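PDB 3RPZ: ADP/ATP-dependent NAD(P)H-hydrate dehydratase from Bacillus subtilis, which catalyses the ADP- or ATP-dependent dehydration of hydrated NADH or NADPH, probably restoring the normal nicotinamide cofactors. Local coordinates for residues K27-D40 with G57-V69. Residues are numbered along the deposited sequence; the frame is centred on the assembly and turned at random.
Sequences KGTYGTALLLAGSD and GLGKLVIGTSENV. With NPW (beta-6-hydroxy-1,4,5,6-tetrahydronicotinamide adenine dinucleotide phosphate), chain D.
Ala-33 and Leu-35 of strand 32-36 share backbone hydrogen bonds with Lys-60, Val-62 and Gly-64 of strand 60-65, a parallel pair joined through helix 44-54 in a beta-alpha-beta unit of the dehydratase's central sheet. The straightest bond runs from Val-62 N to Ala-33 O (2.9 Å, 175° at the hydrogen). Packing is tight on the face of Ala-33, Leu-35, Leu-61 and Ile-63, which helices 44-54 and 217-231 cover. With CG anti to the backbone N (chi1 178°), Leu-61 lays CD1 against both Ala-33 CB and Leu-35 CB, 4.0 Å from each, while Leu-58 CD2 reaches the same Ala-33 methyl from the strand's entry. On the other face Leu-34 CD1 meets Val-62 CG1 at 3.8 Å, and Gly-64, lacking a side chain, lets Leu-36 CD2 lie on its CA. Near the phosphates Lys-27 and Lys-60 run their aliphatic chains together, CE to CD 3.7 Å, and each amine takes one oxygen of the same NPW phosphate; Lys-27 NZ also pairs with AMP, so anions probably offset the like charges. The far end is looser: Asp-40 and Asn-68 barely touch, and a water bridges Asp-40 N to Ser-66 OG. Just before it, the Thr-65 hydroxyl, OG1, donates in the carbonyl plane to a lone pair of Ala-37 O, 2.7 Å away.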
# COMPACT_ATOMS: atom_id res chain seq x y z
N LYS A 27 19.51 -5.33 -16.92
CA LYS A 27 18.48 -4.32 -17.14
C LYS A 27 18.76 -3.45 -18.35
O LYS A 27 17.82 -3.08 -19.04
CB LYS A 27 18.23 -3.50 -15.86
CG LYS A 27 19.41 -2.63 -15.43
CD LYS A 27 19.16 -2.02 -14.06
CE LYS A 27 20.24 -1.08 -13.64
NZ LYS A 27 21.55 -1.75 -13.41
N GLY A 28 20.02 -3.11 -18.61
CA GLY A 28 20.35 -2.34 -19.79
C GLY A 28 19.96 -2.96 -21.09
O GLY A 28 19.65 -2.25 -22.08
N THR A 29 19.95 -4.29 -21.15
CA THR A 29 19.48 -5.01 -22.34
C THR A 29 18.09 -4.57 -22.75
O THR A 29 17.75 -4.46 -23.94
CB THR A 29 19.46 -6.51 -22.06
OG1 THR A 29 20.74 -6.93 -21.54
CG2 THR A 29 19.05 -7.30 -23.30
N TYR A 30 17.25 -4.34 -21.74
CA TYR A 30 15.85 -3.98 -21.95
C TYR A 30 15.55 -2.49 -21.93
O TYR A 30 14.42 -2.09 -22.02
CB TYR A 30 14.93 -4.79 -21.04
CG TYR A 30 15.20 -6.25 -21.21
CD1 TYR A 30 14.72 -6.94 -22.30
CD2 TYR A 30 15.99 -6.90 -20.30
CE1 TYR A 30 15.04 -8.27 -22.45
CE2 TYR A 30 16.29 -8.19 -20.44
CZ TYR A 30 15.81 -8.88 -21.50
OH TYR A 30 16.18 -10.19 -21.58
N GLY A 31 16.59 -1.68 -21.80
CA GLY A 31 16.50 -0.24 -21.97
C GLY A 31 15.90 0.53 -20.81
O GLY A 31 15.30 -0.05 -19.90
N THR A 32 16.08 1.84 -20.88
CA THR A 32 15.49 2.82 -19.98
C THR A 32 14.41 3.56 -20.72
O THR A 32 14.67 4.14 -21.77
CB THR A 32 16.51 3.80 -19.46
OG1 THR A 32 17.57 3.06 -18.80
CG2 THR A 32 15.86 4.76 -18.45
N ALA A 33 13.19 3.50 -20.23
CA ALA A 33 12.05 4.24 -20.77
C ALA A 33 11.82 5.52 -20.00
O ALA A 33 12.17 5.60 -18.83
CB ALA A 33 10.79 3.38 -20.74
N LEU A 34 11.27 6.52 -20.67
CA LEU A 34 10.82 7.75 -20.05
C LEU A 34 9.32 7.87 -20.14
O LEU A 34 8.76 7.75 -21.23
CB LEU A 34 11.46 8.95 -20.73
CG LEU A 34 11.10 10.31 -20.17
CD1 LEU A 34 11.57 10.57 -18.72
CD2 LEU A 34 11.65 11.43 -21.08
N LEU A 35 8.69 8.16 -19.01
CA LEU A 35 7.25 8.40 -18.92
C LEU A 35 7.03 9.83 -18.43
O LEU A 35 7.44 10.18 -17.31
CB LEU A 35 6.58 7.43 -17.93
CG LEU A 35 5.11 7.71 -17.64
CD1 LEU A 35 4.21 7.55 -18.84
CD2 LEU A 35 4.61 6.81 -16.51
N LEU A 36 6.35 10.63 -19.26
CA LEU A 36 6.03 12.02 -18.98
C LEU A 36 4.53 12.08 -18.72
O LEU A 36 3.72 12.00 -19.62
CB LEU A 36 6.49 12.93 -20.12
CG LEU A 36 7.97 12.97 -20.38
CD1 LEU A 36 8.28 13.93 -21.53
CD2 LEU A 36 8.78 13.40 -19.12
N ALA A 37 4.16 12.15 -17.44
CA ALA A 37 2.76 11.92 -17.05
C ALA A 37 2.51 12.45 -15.66
O ALA A 37 3.45 12.58 -14.87
CB ALA A 37 2.43 10.40 -17.07
N GLY A 38 1.23 12.67 -15.35
CA GLY A 38 0.83 13.07 -13.99
C GLY A 38 0.89 14.54 -13.72
O GLY A 38 1.89 15.18 -14.06
N SER A 39 -0.14 15.09 -13.12
CA SER A 39 -0.17 16.50 -12.79
C SER A 39 -0.89 16.65 -11.45
O SER A 39 -1.39 15.70 -10.93
CB SER A 39 -0.77 17.37 -13.90
OG SER A 39 -2.09 17.03 -14.13
N ASP A 40 -0.93 17.85 -10.91
CA ASP A 40 -1.39 18.00 -9.55
C ASP A 40 -2.78 17.47 -9.28
O ASP A 40 -2.97 16.89 -8.25
CB ASP A 40 -1.31 19.46 -9.09
CG ASP A 40 0.11 19.94 -8.88
OD1 ASP A 40 1.08 19.16 -8.87
OD2 ASP A 40 0.24 21.15 -8.71
N GLY A 57 8.18 -5.32 -19.12
CA GLY A 57 9.41 -5.86 -19.68
C GLY A 57 10.55 -4.89 -20.01
O GLY A 57 11.53 -5.31 -20.60
N LEU A 58 10.42 -3.63 -19.61
CA LEU A 58 11.53 -2.67 -19.72
C LEU A 58 12.67 -3.05 -18.75
O LEU A 58 12.56 -3.99 -17.95
CB LEU A 58 11.03 -1.23 -19.58
CG LEU A 58 10.21 -0.92 -18.31
CD1 LEU A 58 11.03 -1.16 -17.02
CD2 LEU A 58 9.75 0.54 -18.33
N GLY A 59 13.77 -2.30 -18.87
CA GLY A 59 14.86 -2.43 -17.93
C GLY A 59 14.77 -1.46 -16.79
O GLY A 59 14.82 -1.85 -15.63
N LYS A 60 14.67 -0.17 -17.10
CA LYS A 60 14.52 0.89 -16.12
C LYS A 60 13.42 1.82 -16.56
O LYS A 60 13.15 1.93 -17.75
CB LYS A 60 15.82 1.68 -15.90
CG LYS A 60 16.87 0.87 -15.11
CD LYS A 60 17.97 1.72 -14.48
CE LYS A 60 18.85 2.25 -15.47
NZ LYS A 60 19.78 3.30 -14.72
N LEU A 61 12.83 2.53 -15.61
CA LEU A 61 11.85 3.58 -15.94
C LEU A 61 12.19 4.85 -15.19
O LEU A 61 12.38 4.84 -13.95
CB LEU A 61 10.44 3.15 -15.54
CG LEU A 61 9.33 4.18 -15.77
CD1 LEU A 61 9.13 4.43 -17.26
CD2 LEU A 61 7.99 3.78 -15.09
N VAL A 62 12.29 5.94 -15.93
CA VAL A 62 12.37 7.29 -15.39
C VAL A 62 11.00 7.96 -15.57
O VAL A 62 10.49 7.94 -16.69
CB VAL A 62 13.46 8.09 -16.11
CG1 VAL A 62 13.49 9.55 -15.62
CG2 VAL A 62 14.83 7.41 -15.88
N ILE A 63 10.43 8.49 -14.50
CA ILE A 63 9.14 9.19 -14.57
C ILE A 63 9.44 10.67 -14.44
O ILE A 63 10.02 11.11 -13.44
CB ILE A 63 8.20 8.72 -13.50
CG1 ILE A 63 7.92 7.20 -13.67
CG2 ILE A 63 6.88 9.51 -13.61
CD1 ILE A 63 6.98 6.62 -12.59
N GLY A 64 9.09 11.43 -15.48
CA GLY A 64 9.20 12.89 -15.46
C GLY A 64 7.83 13.46 -15.11
O GLY A 64 6.92 13.55 -15.92
N THR A 65 7.69 13.83 -13.85
CA THR A 65 6.41 14.34 -13.33
C THR A 65 6.71 15.45 -12.36
O THR A 65 7.84 15.65 -11.94
CB THR A 65 5.59 13.24 -12.75
OG1 THR A 65 4.21 13.72 -12.52
CG2 THR A 65 6.14 12.73 -11.40
N SER A 66 5.61 16.11 -11.97
CA SER A 66 5.65 17.22 -11.07
C SER A 66 6.19 16.80 -9.70
O SER A 66 5.92 15.64 -9.28
CB SER A 66 4.21 17.78 -10.96
OG SER A 66 3.70 18.16 -12.25
N GLU A 67 6.86 17.67 -8.96
CA GLU A 67 7.35 17.38 -7.64
C GLU A 67 6.31 16.85 -6.71
O GLU A 67 6.61 16.01 -5.85
CB GLU A 67 7.99 18.60 -6.89
CG GLU A 67 9.28 18.94 -7.33
CD GLU A 67 9.90 19.87 -6.34
OE1 GLU A 67 9.39 21.02 -6.28
OE2 GLU A 67 10.80 19.44 -5.57
N ASN A 68 5.09 17.34 -6.80
CA ASN A 68 4.05 16.90 -5.88
C ASN A 68 3.54 15.52 -6.18
O ASN A 68 2.91 14.91 -5.32
CB ASN A 68 2.88 17.89 -5.83
CG ASN A 68 3.32 19.28 -5.41
OD1 ASN A 68 2.84 20.26 -5.96
ND2 ASN A 68 4.25 19.35 -4.47
N VAL A 69 3.77 14.99 -7.39
CA VAL A 69 3.30 13.69 -7.83
C VAL A 69 4.27 12.59 -7.44
O VAL A 69 3.87 11.52 -7.05
CB VAL A 69 2.98 13.67 -9.33
CG1 VAL A 69 2.53 12.32 -9.79
CG2 VAL A 69 1.94 14.78 -9.65
P NPW D . 24.94 -1.09 -20.97
O1 NPW D . 24.91 0.41 -21.14
O2 NPW D . 23.64 -1.79 -20.76
O3 NPW D . 25.80 -1.83 -22.01
PA NPW D . 24.66 2.65 -13.85
PB NPW D . 22.36 1.79 -12.29
C1A NPW D . 26.39 -1.52 -17.36
C1B NPW D . 20.15 3.50 -8.50
N1C NPW D . 18.91 2.81 -8.76
N1D NPW D . 26.66 -6.54 -18.23
C2A NPW D . 25.44 -0.87 -18.37
O2A NPW D . 25.84 -1.35 -19.64
C2B NPW D . 21.31 2.59 -8.05
O2B NPW D . 21.18 2.17 -6.71
C2C NPW D . 17.76 3.15 -8.25
C2D NPW D . 27.16 -5.51 -18.92
C3A NPW D . 25.70 0.61 -18.17
O3A NPW D . 26.89 1.06 -18.84
C3B NPW D . 22.47 3.58 -8.28
O3B NPW D . 22.53 4.44 -7.13
C3C NPW D . 16.53 2.77 -8.45
N3D NPW D . 27.06 -4.20 -18.66
C4B NPW D . 21.99 4.37 -9.51
O4B NPW D . 20.57 4.10 -9.71
C4C NPW D . 16.34 1.71 -9.54
C4D NPW D . 26.39 -3.99 -17.52
O4D NPW D . 26.39 -0.60 -16.26
C4E NPW D . 25.93 0.66 -16.67
C5A NPW D . 25.79 -5.00 -16.72
C5B NPW D . 22.72 3.97 -10.80
O5B NPW D . 22.78 2.55 -10.93
C5C NPW D . 17.53 1.75 -10.49
C5E NPW D . 24.64 0.95 -15.89
O5E NPW D . 24.99 1.26 -14.55
C6C NPW D . 18.88 1.66 -9.72
O6C NPW D . 19.04 0.44 -9.02
C6D NPW D . 25.94 -6.38 -17.10
N6D NPW D . 25.46 -7.42 -16.45
N7A NPW D . 25.10 -4.50 -15.64
C7C NPW D . 15.41 3.21 -7.67
N7C NPW D . 14.21 2.71 -7.93
O7C NPW D . 15.57 4.09 -6.78
C8A NPW D . 25.26 -3.13 -15.77
N9A NPW D . 26.06 -2.87 -16.92
OA1 NPW D . 24.76 3.78 -14.78
OA2 NPW D . 25.53 2.53 -12.71
OA3 NPW D . 23.10 2.56 -13.47
OB1 NPW D . 22.83 0.41 -12.10
OB2 NPW D . 20.92 2.01 -12.59
O HOH W 1 1.35 19.75 -12.11